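Local coordinates for protein N-acetylneuraminic acid (Sialic acid) synthetase (Leptospira borgpetersenii serovar Hardjo-bovis, PDB 6NCS) that probably makes sialic acid (N-acylneuraminate) or its 9-phosphate as a NeuB-family synthase, and binds manganese in a TIM-barrel domain, at residues Glu226-Leu238 / Glu244-Val256. Sequence-based numbering, arbitrary orientation.
With MN (manganese (II) ion), chain C.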
ATOM      1  N   GLU A 226       4.705  -9.480   0.561  1.00 11.34           N
ATOM      2  CA  GLU A 226       6.082  -9.877   0.832  0.52 11.96           C
ATOM      3  C   GLU A 226       6.638 -10.811  -0.231  1.00 12.21           C
ATOM      4  O   GLU A 226       7.840 -11.115  -0.217  1.00 11.08           O
ATOM      5  CB  GLU A 226       6.158 -10.539   2.213  0.52 11.99           C
ATOM      6  CG  GLU A 226       5.419  -9.737   3.285  0.52 16.95           C
ATOM      7  CD  GLU A 226       5.414 -10.410   4.643  0.52 22.97           C
ATOM      8  OE1 GLU A 226       4.342 -10.909   5.069  0.52 22.67           O
ATOM      9  OE2 GLU A 226       6.486 -10.443   5.282  0.52 24.21           O
ATOM     10  N   ILE A 227       5.790 -11.275  -1.139  1.00 12.81           N
ATOM     11  CA  ILE A 227       6.158 -12.106  -2.272  1.00 10.43           C
ATOM     12  C   ILE A 227       5.327 -11.587  -3.432  1.00 11.23           C
ATOM     13  O   ILE A 227       4.161 -11.229  -3.239  1.00 13.18           O
ATOM     14  CB  ILE A 227       5.853 -13.602  -2.020  1.00 11.22           C
ATOM     15  CG1 ILE A 227       6.584 -14.128  -0.786  1.00 14.87           C
ATOM     16  CG2 ILE A 227       6.206 -14.442  -3.251  1.00 12.32           C
ATOM     17  CD1 ILE A 227       5.787 -13.973   0.534  1.00 21.94           C
ATOM     18  N   ILE A 228       5.920 -11.519  -4.621  1.00 10.83           N
ATOM     19  CA  ILE A 228       5.193 -11.144  -5.831  1.00 10.44           C
ATOM     20  C   ILE A 228       5.421 -12.226  -6.869  1.00 14.58           C
ATOM     21  O   ILE A 228       6.573 -12.595  -7.144  1.00 14.21           O
ATOM     22  CB  ILE A 228       5.638  -9.779  -6.388  1.00 12.87           C
ATOM     23  CG1 ILE A 228       5.245  -8.646  -5.438  1.00 15.78           C
ATOM     24  CG2 ILE A 228       5.037  -9.554  -7.777  1.00 14.01           C
ATOM     25  CD1 ILE A 228       3.726  -8.354  -5.425  1.00 15.67           C
ATOM     26  N   GLU A 229       4.330 -12.723  -7.452  1.00 12.31           N
ATOM     27  CA  GLU A 229       4.388 -13.638  -8.580  1.00 10.70           C
ATOM     28  C   GLU A 229       3.779 -12.936  -9.788  1.00 17.26           C
ATOM     29  O   GLU A 229       2.710 -12.328  -9.679  1.00 15.96           O
ATOM     30  CB  GLU A 229       3.643 -14.941  -8.270  1.00 14.00           C
ATOM     31  CG  GLU A 229       3.753 -15.972  -9.373  1.00 14.64           C
ATOM     32  CD  GLU A 229       3.030 -17.261  -9.034  1.00 33.56           C
ATOM     33  OE1 GLU A 229       2.030 -17.582  -9.704  1.00 45.53           O
ATOM     34  OE2 GLU A 229       3.458 -17.949  -8.089  1.00 34.13           O
ATOM     35  N   LYS A 230       4.464 -13.001 -10.924  1.00 11.61           N
ATOM     36  CA  LYS A 230       4.021 -12.325 -12.139  1.00 12.25           C
ATOM     37  C   LYS A 230       4.294 -13.230 -13.327  1.00 15.69           C
ATOM     38  O   LYS A 230       5.406 -13.746 -13.462  1.00 12.88           O
ATOM     39  CB  LYS A 230       4.754 -10.981 -12.300  1.00 15.19           C
ATOM     40  CG  LYS A 230       4.502 -10.241 -13.610  1.00 15.92           C
ATOM     41  CD  LYS A 230       3.094  -9.674 -13.695  1.00 14.64           C
ATOM     42  CE  LYS A 230       2.757  -9.267 -15.134  1.00 15.03           C
ATOM     43  NZ  LYS A 230       1.329  -8.804 -15.255  1.00 18.45           N
ATOM     44  N   HIS A 231       3.287 -13.445 -14.176  1.00 13.77           N
ATOM     45  CA  HIS A 231       3.523 -14.256 -15.364  1.00 15.78           C
ATOM     46  C   HIS A 231       4.555 -13.583 -16.257  1.00 18.23           C
ATOM     47  O   HIS A 231       4.681 -12.354 -16.289  1.00 19.00           O
ATOM     48  CB  HIS A 231       2.230 -14.487 -16.145  1.00 15.48           C
ATOM     49  CG  HIS A 231       1.320 -15.491 -15.511  1.00 18.96           C
ATOM     50  ND1 HIS A 231       1.045 -16.711 -16.089  1.00 19.86           N
ATOM     51  CD2 HIS A 231       0.632 -15.461 -14.345  1.00 21.27           C
ATOM     52  CE1 HIS A 231       0.223 -17.390 -15.308  1.00 20.07           C
ATOM     53  NE2 HIS A 231      -0.044 -16.653 -14.245  1.00 26.79           N
ATOM     54  N   TYR A 232       5.279 -14.403 -17.010  1.00 17.01           N
ATOM     55  CA  TYR A 232       6.526 -13.966 -17.613  1.00 15.33           C
ATOM     56  C   TYR A 232       6.703 -14.613 -18.979  1.00 17.55           C
ATOM     57  O   TYR A 232       6.378 -15.789 -19.174  1.00 16.85           O
ATOM     58  CB  TYR A 232       7.683 -14.296 -16.652  1.00 14.81           C
ATOM     59  CG  TYR A 232       9.056 -14.289 -17.267  1.00 16.26           C
ATOM     60  CD1 TYR A 232       9.588 -13.127 -17.814  1.00 16.43           C
ATOM     61  CD2 TYR A 232       9.837 -15.437 -17.272  1.00 16.12           C
ATOM     62  CE1 TYR A 232      10.851 -13.123 -18.380  1.00 16.24           C
ATOM     63  CE2 TYR A 232      11.108 -15.435 -17.825  1.00 19.41           C
ATOM     64  CZ  TYR A 232      11.606 -14.275 -18.378  1.00 18.97           C
ATOM     65  OH  TYR A 232      12.864 -14.270 -18.933  1.00 18.78           O
ATOM     66  N   THR A 233       7.180 -13.816 -19.932  1.00 17.09           N
ATOM     67  CA  THR A 233       7.461 -14.259 -21.291  1.00 18.05           C
ATOM     68  C   THR A 233       8.716 -13.540 -21.759  1.00 19.76           C
ATOM     69  O   THR A 233       8.989 -12.419 -21.323  1.00 24.41           O
ATOM     70  CB  THR A 233       6.292 -13.958 -22.248  1.00 18.74           C
ATOM     71  OG1 THR A 233       6.620 -14.386 -23.576  1.00 20.34           O
ATOM     72  CG2 THR A 233       5.973 -12.459 -22.277  1.00 20.53           C
ATOM     73  N   VAL A 234       9.492 -14.178 -22.641  1.00 19.30           N
ATOM     74  CA  VAL A 234      10.594 -13.420 -23.227  1.00 19.92           C
ATOM     75  C   VAL A 234      10.137 -12.539 -24.376  1.00 27.41           C
ATOM     76  O   VAL A 234      10.878 -11.631 -24.770  1.00 24.94           O
ATOM     77  CB  VAL A 234      11.759 -14.299 -23.715  1.00 25.19           C
ATOM     78  CG1 VAL A 234      12.401 -15.029 -22.536  1.00 23.41           C
ATOM     79  CG2 VAL A 234      11.310 -15.243 -24.812  1.00 30.02           C
ATOM     80  N   ASP A 235       8.925 -12.751 -24.899  1.00 21.32           N
ATOM     81  CA  ASP A 235       8.462 -12.022 -26.075  1.00 22.07           C
ATOM     82  C   ASP A 235       6.966 -12.234 -26.276  1.00 22.40           C
ATOM     83  O   ASP A 235       6.541 -13.325 -26.665  1.00 22.47           O
ATOM     84  CB  ASP A 235       9.254 -12.490 -27.300  1.00 26.59           C
ATOM     85  CG  ASP A 235       8.982 -11.660 -28.550  1.00 32.97           C
ATOM     86  OD1 ASP A 235       8.137 -10.738 -28.523  1.00 34.31           O
ATOM     87  OD2 ASP A 235       9.633 -11.949 -29.573  1.00 36.45           O
ATOM     88  N   ARG A 236       6.152 -11.207 -26.005  1.00 22.09           N
ATOM     89  CA  ARG A 236       4.715 -11.349 -26.216  1.00 22.41           C
ATOM     90  C   ARG A 236       4.376 -11.585 -27.683  1.00 27.07           C
ATOM     91  O   ARG A 236       3.355 -12.212 -27.984  1.00 24.48           O
ATOM     92  CB  ARG A 236       3.962 -10.116 -25.702  1.00 22.42           C
ATOM     93  CG  ARG A 236       3.724 -10.119 -24.192  1.00 25.84           C
ATOM     94  CD  ARG A 236       2.718  -9.048 -23.769  1.00 24.68           C
ATOM     95  NE  ARG A 236       3.261  -7.708 -23.941  1.00 25.45           N
ATOM     96  CZ  ARG A 236       4.028  -7.090 -23.045  1.00 30.34           C
ATOM     97  NH1 ARG A 236       4.346  -7.686 -21.902  1.00 26.92           N
ATOM     98  NH2 ARG A 236       4.480  -5.866 -23.293  1.00 27.78           N
ATOM     99  N   THR A 237       5.213 -11.106 -28.610  1.00 24.73           N
ATOM    100  CA  THR A 237       4.887 -11.258 -30.026  1.00 26.18           C
ATOM    101  C   THR A 237       4.862 -12.713 -30.467  1.00 26.32           C
ATOM    102  O   THR A 237       4.284 -13.014 -31.517  1.00 27.42           O
ATOM    103  CB  THR A 237       5.873 -10.483 -30.909  1.00 37.53           C
ATOM    104  OG1 THR A 237       7.146 -11.137 -30.909  1.00 34.05           O
ATOM    105  CG2 THR A 237       6.036  -9.058 -30.412  1.00 29.83           C
ATOM    106  N   LEU A 238       5.473 -13.619 -29.703  1.00 29.89           N
ATOM    107  CA  LEU A 238       5.359 -15.038 -30.013  1.00 26.65           C
ATOM    108  C   LEU A 238       3.952 -15.563 -29.761  1.00 28.45           C
ATOM    109  O   LEU A 238       3.611 -16.641 -30.252  1.00 28.70           O
ATOM    110  CB  LEU A 238       6.369 -15.841 -29.189  1.00 32.32           C
ATOM    111  CG  LEU A 238       7.842 -15.477 -29.379  1.00 28.30           C
ATOM    112  CD1 LEU A 238       8.738 -16.213 -28.378  1.00 26.99           C
ATOM    113  CD2 LEU A 238       8.259 -15.777 -30.797  1.00 29.98           C
ATOM    114  N   GLU A 244      -0.892 -12.542 -22.860  1.00 21.56           N
ATOM    115  CA  GLU A 244      -1.548 -11.258 -22.622  1.00 21.93           C
ATOM    116  C   GLU A 244      -1.318 -10.755 -21.201  1.00 23.18           C
ATOM    117  O   GLU A 244      -1.271  -9.540 -20.975  1.00 24.10           O
ATOM    118  CB  GLU A 244      -3.048 -11.360 -22.908  1.00 26.28           C
ATOM    119  N   ILE A 245      -1.161 -11.659 -20.234  1.00 19.77           N
ATOM    120  CA  ILE A 245      -0.929 -11.252 -18.849  1.00 18.65           C
ATOM    121  C   ILE A 245       0.533 -11.399 -18.442  1.00 19.41           C
ATOM    122  O   ILE A 245       0.847 -11.324 -17.248  1.00 16.56           O
ATOM    123  CB  ILE A 245      -1.836 -12.017 -17.874  1.00 18.48           C
ATOM    124  CG1 ILE A 245      -1.560 -13.523 -17.930  1.00 21.72           C
ATOM    125  CG2 ILE A 245      -3.304 -11.717 -18.152  1.00 25.95           C
ATOM    126  CD1 ILE A 245      -2.087 -14.262 -16.718  1.00 20.43           C
ATOM    127  N   SER A 246       1.438 -11.584 -19.396  1.00 18.07           N
ATOM    128  CA  SER A 246       2.832 -11.862 -19.080  1.00 17.00           C
ATOM    129  C   SER A 246       3.711 -10.633 -19.285  1.00 24.38           C
ATOM    130  O   SER A 246       3.556  -9.895 -20.258  1.00 22.56           O
ATOM    131  CB  SER A 246       3.360 -13.018 -19.928  1.00 17.42           C
ATOM    132  OG  SER A 246       2.686 -14.218 -19.611  1.00 18.55           O
ATOM    133  N   ALA A 247       4.648 -10.435 -18.360  1.00 16.54           N
ATOM    134  CA  ALA A 247       5.618  -9.352 -18.435  1.00 16.12           C
ATOM    135  C   ALA A 247       6.835  -9.801 -19.229  1.00 17.17           C
ATOM    136  O   ALA A 247       7.299 -10.932 -19.083  1.00 16.69           O
ATOM    137  CB  ALA A 247       6.049  -8.936 -17.027  1.00 17.51           C
ATOM    138  N   GLU A 248       7.352  -8.917 -20.068  1.00 17.51           N
ATOM    139  CA  GLU A 248       8.580  -9.204 -20.802  1.00 20.04           C
ATOM    140  C   GLU A 248       9.787  -8.926 -19.908  1.00 20.24           C
ATOM    141  O   GLU A 248       9.651  -8.353 -18.829  1.00 16.47           O
ATOM    142  CB  GLU A 248       8.596  -8.393 -22.097  1.00 19.15           C
ATOM    143  CG  GLU A 248       7.598  -8.913 -23.137  1.00 21.29           C
ATOM    144  CD  GLU A 248       7.591  -8.104 -24.408  1.00 34.35           C
ATOM    145  OE1 GLU A 248       8.140  -6.977 -24.410  1.00 35.74           O
ATOM    146  OE2 GLU A 248       7.029  -8.600 -25.407  1.00 25.92           O
ATOM    147  N   PRO A 249      10.993  -9.352 -20.310  1.00 16.98           N
ATOM    148  CA  PRO A 249      12.149  -9.216 -19.400  1.00 19.68           C
ATOM    149  C   PRO A 249      12.419  -7.799 -18.910  1.00 17.49           C
ATOM    150  O   PRO A 249      12.727  -7.622 -17.725  1.00 17.11           O
ATOM    151  CB  PRO A 249      13.310  -9.749 -20.244  1.00 18.63           C
ATOM    152  CG  PRO A 249      12.671 -10.754 -21.138  1.00 22.41           C
ATOM    153  CD  PRO A 249      11.344 -10.154 -21.504  1.00 16.17           C
ATOM    154  N   LYS A 250      12.335  -6.787 -19.778  1.00 19.06           N
ATOM    155  CA  LYS A 250      12.571  -5.424 -19.308  1.00 19.56           C
ATOM    156  C   LYS A 250      11.504  -4.987 -18.307  1.00 19.38           C
ATOM    157  O   LYS A 250      11.803  -4.233 -17.370  1.00 17.48           O
ATOM    158  CB  LYS A 250      12.630  -4.461 -20.498  1.00 20.39           C
ATOM    159  N   GLU A 251      10.266  -5.456 -18.475  1.00 16.00           N
ATOM    160  CA  GLU A 251       9.216  -5.138 -17.514  1.00 16.41           C
ATOM    161  C   GLU A 251       9.416  -5.894 -16.204  1.00 15.12           C
ATOM    162  O   GLU A 251       9.181  -5.345 -15.121  1.00 15.41           O
ATOM    163  CB  GLU A 251       7.851  -5.427 -18.137  1.00 18.69           C
ATOM    164  CG  GLU A 251       7.664  -4.686 -19.473  1.00 27.81           C
ATOM    165  CD  GLU A 251       6.563  -5.264 -20.340  1.00 37.31           C
ATOM    166  OE1 GLU A 251       6.189  -6.438 -20.139  1.00 28.44           O
ATOM    167  OE2 GLU A 251       6.071  -4.536 -21.232  1.00 38.20           O
ATOM    168  N   LEU A 252       9.858  -7.155 -16.281  1.00 13.47           N
ATOM    169  CA  LEU A 252      10.222  -7.886 -15.070  1.00 15.16           C
ATOM    170  C   LEU A 252      11.342  -7.175 -14.316  1.00 15.98           C
ATOM    171  O   LEU A 252      11.321  -7.097 -13.081  1.00 14.08           O
ATOM    172  CB  LEU A 252      10.638  -9.316 -15.429  1.00 15.73           C
ATOM    173  CG  LEU A 252      11.029 -10.270 -14.294  1.00 14.65           C
ATOM    174  CD1 LEU A 252       9.904 -10.465 -13.301  1.00 15.51           C
ATOM    175  CD2 LEU A 252      11.483 -11.619 -14.865  1.00 14.47           C
ATOM    176  N   ALA A 253      12.346  -6.681 -15.041  1.00 15.82           N
ATOM    177  CA  ALA A 253      13.443  -5.973 -14.388  1.00 14.82           C
ATOM    178  C   ALA A 253      12.940  -4.706 -13.711  1.00 13.58           C
ATOM    179  O   ALA A 253      13.396  -4.352 -12.619  1.00 16.77           O
ATOM    180  CB  ALA A 253      14.531  -5.639 -15.406  1.00 17.69           C
ATOM    181  N   LYS A 254      12.005  -4.004 -14.354  1.00 14.85           N
ATOM    182  CA  LYS A 254      11.411  -2.826 -13.728  1.00 13.29           C
ATOM    183  C   LYS A 254      10.584  -3.204 -12.506  1.00 16.47           C
ATOM    184  O   LYS A 254      10.582  -2.473 -11.506  1.00 15.26           O
ATOM    185  CB  LYS A 254      10.558  -2.072 -14.753  1.00 13.95           C
ATOM    186  CG  LYS A 254       9.978  -0.769 -14.271  1.00 18.81           C
ATOM    187  CD  LYS A 254      11.093   0.232 -14.015  1.00 27.38           C
ATOM    188  CE  LYS A 254      10.773   1.588 -14.608  1.00 50.89           C
ATOM    189  NZ  LYS A 254      11.940   2.503 -14.473  1.00 54.69           N
ATOM    190  N   LEU A 255       9.873  -4.338 -12.563  1.00 12.57           N
ATOM    191  CA  LEU A 255       9.150  -4.818 -11.386  1.00 12.06           C
ATOM    192  C   LEU A 255      10.102  -5.023 -10.223  1.00 12.74           C
ATOM    193  O   LEU A 255       9.804  -4.633  -9.089  1.00 12.38           O
ATOM    194  CB  LEU A 255       8.417  -6.126 -11.708  1.00 11.54           C
ATOM    195  CG  LEU A 255       7.671  -6.832 -10.571  1.00 16.05           C
ATOM    196  CD1 LEU A 255       6.545  -5.965  -9.977  1.00 15.41           C
ATOM    197  CD2 LEU A 255       7.107  -8.157 -11.089  1.00 15.29           C
ATOM    198  N   VAL A 256      11.263  -5.616 -10.488  1.00 10.78           N
ATOM    199  CA  VAL A 256      12.236  -5.859  -9.426  1.00 13.88           C
ATOM    200  C   VAL A 256      12.730  -4.541  -8.839  1.00 12.16           C
ATOM    201  O   VAL A 256      12.770  -4.366  -7.614  1.00 13.43           O
ATOM    202  CB  VAL A 256      13.400  -6.719  -9.953  1.00 12.27           C
ATOM    203  CG1 VAL A 256      14.538  -6.758  -8.939  1.00 14.03           C
ATOM    204  CG2 VAL A 256      12.901  -8.150 -10.268  1.00 13.51           C
TER
HETATM  205 MN    MN C 301      -1.128 -17.684 -12.609  0.66 19.63          MN
HETATM  206  O   HOH W   1       0.381 -17.116 -11.492  1.00 24.55           O
HETATM  207  O   HOH W   2       0.770 -11.812 -14.611  1.00 18.04           O
HETATM  208  O   HOH W   3       3.405 -16.888 -18.551  1.00 23.71           O
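Arg-236 turns its CG anti to the carbonyl carbon (chi1 -81°) and then folds at chi3 (-69°), which sets its guanidinium with one edge to Glu-251 and one face against Glu-248. Glu-251 comes head-on and nearly coplanar: NH1 of Arg-236 gives to Glu-251 OE1 at 2.8 Å and NH2 to OE2 at 2.9 Å, both on syn lone pairs. NH1 also bonds, in plane, to the carbonyl oxygen of Ser-246. Glu-248 instead lays its carboxylate over one guanidinium face, the planes 10° apart, a long salt bridge (Arg-236 NH2 to Glu-248 OE1 4.0 Å) of charge alone, with no N-H aimed at the oxygen. Glu-248 OE2 uses the anti lone pair for the backbone N of Arg-236, 2.8 Å away. The N-H of Glu-248, at the N-cap position of helix 249-266, goes to Glu-251 OE1, so this oxygen takes both Arg-236 NH1 and the helix start.

The setting is the last strand of the TIM barrel, 227-231, followed by a loop whose residues 246-248 run beside 231-233 in the same direction and lead into the helix. A single bridge pairs Tyr-232 with Ala-247: Ala-247 N gives to His-231 O at 2.8 Å, and Thr-233 N to Ala-247 O. CD2 of Leu-252 sits over a face of the Tyr-232 ring, offset toward the rim, while Pro-249 CG comes at the edge; the phenol oxygen reaches Met-46 O. Ile-245 CD1 lies 3.8 Å from the centroid of the His-231 ring, almost on its normal, a CH-pi contact, while NE2 of His-231 holds manganese at 2.2 Å together with His-210. Lys-230 runs past Ala-247 CB to a weak bond with Ile-245 O, its ammonium also held by Asp-209 and Gly-213 O.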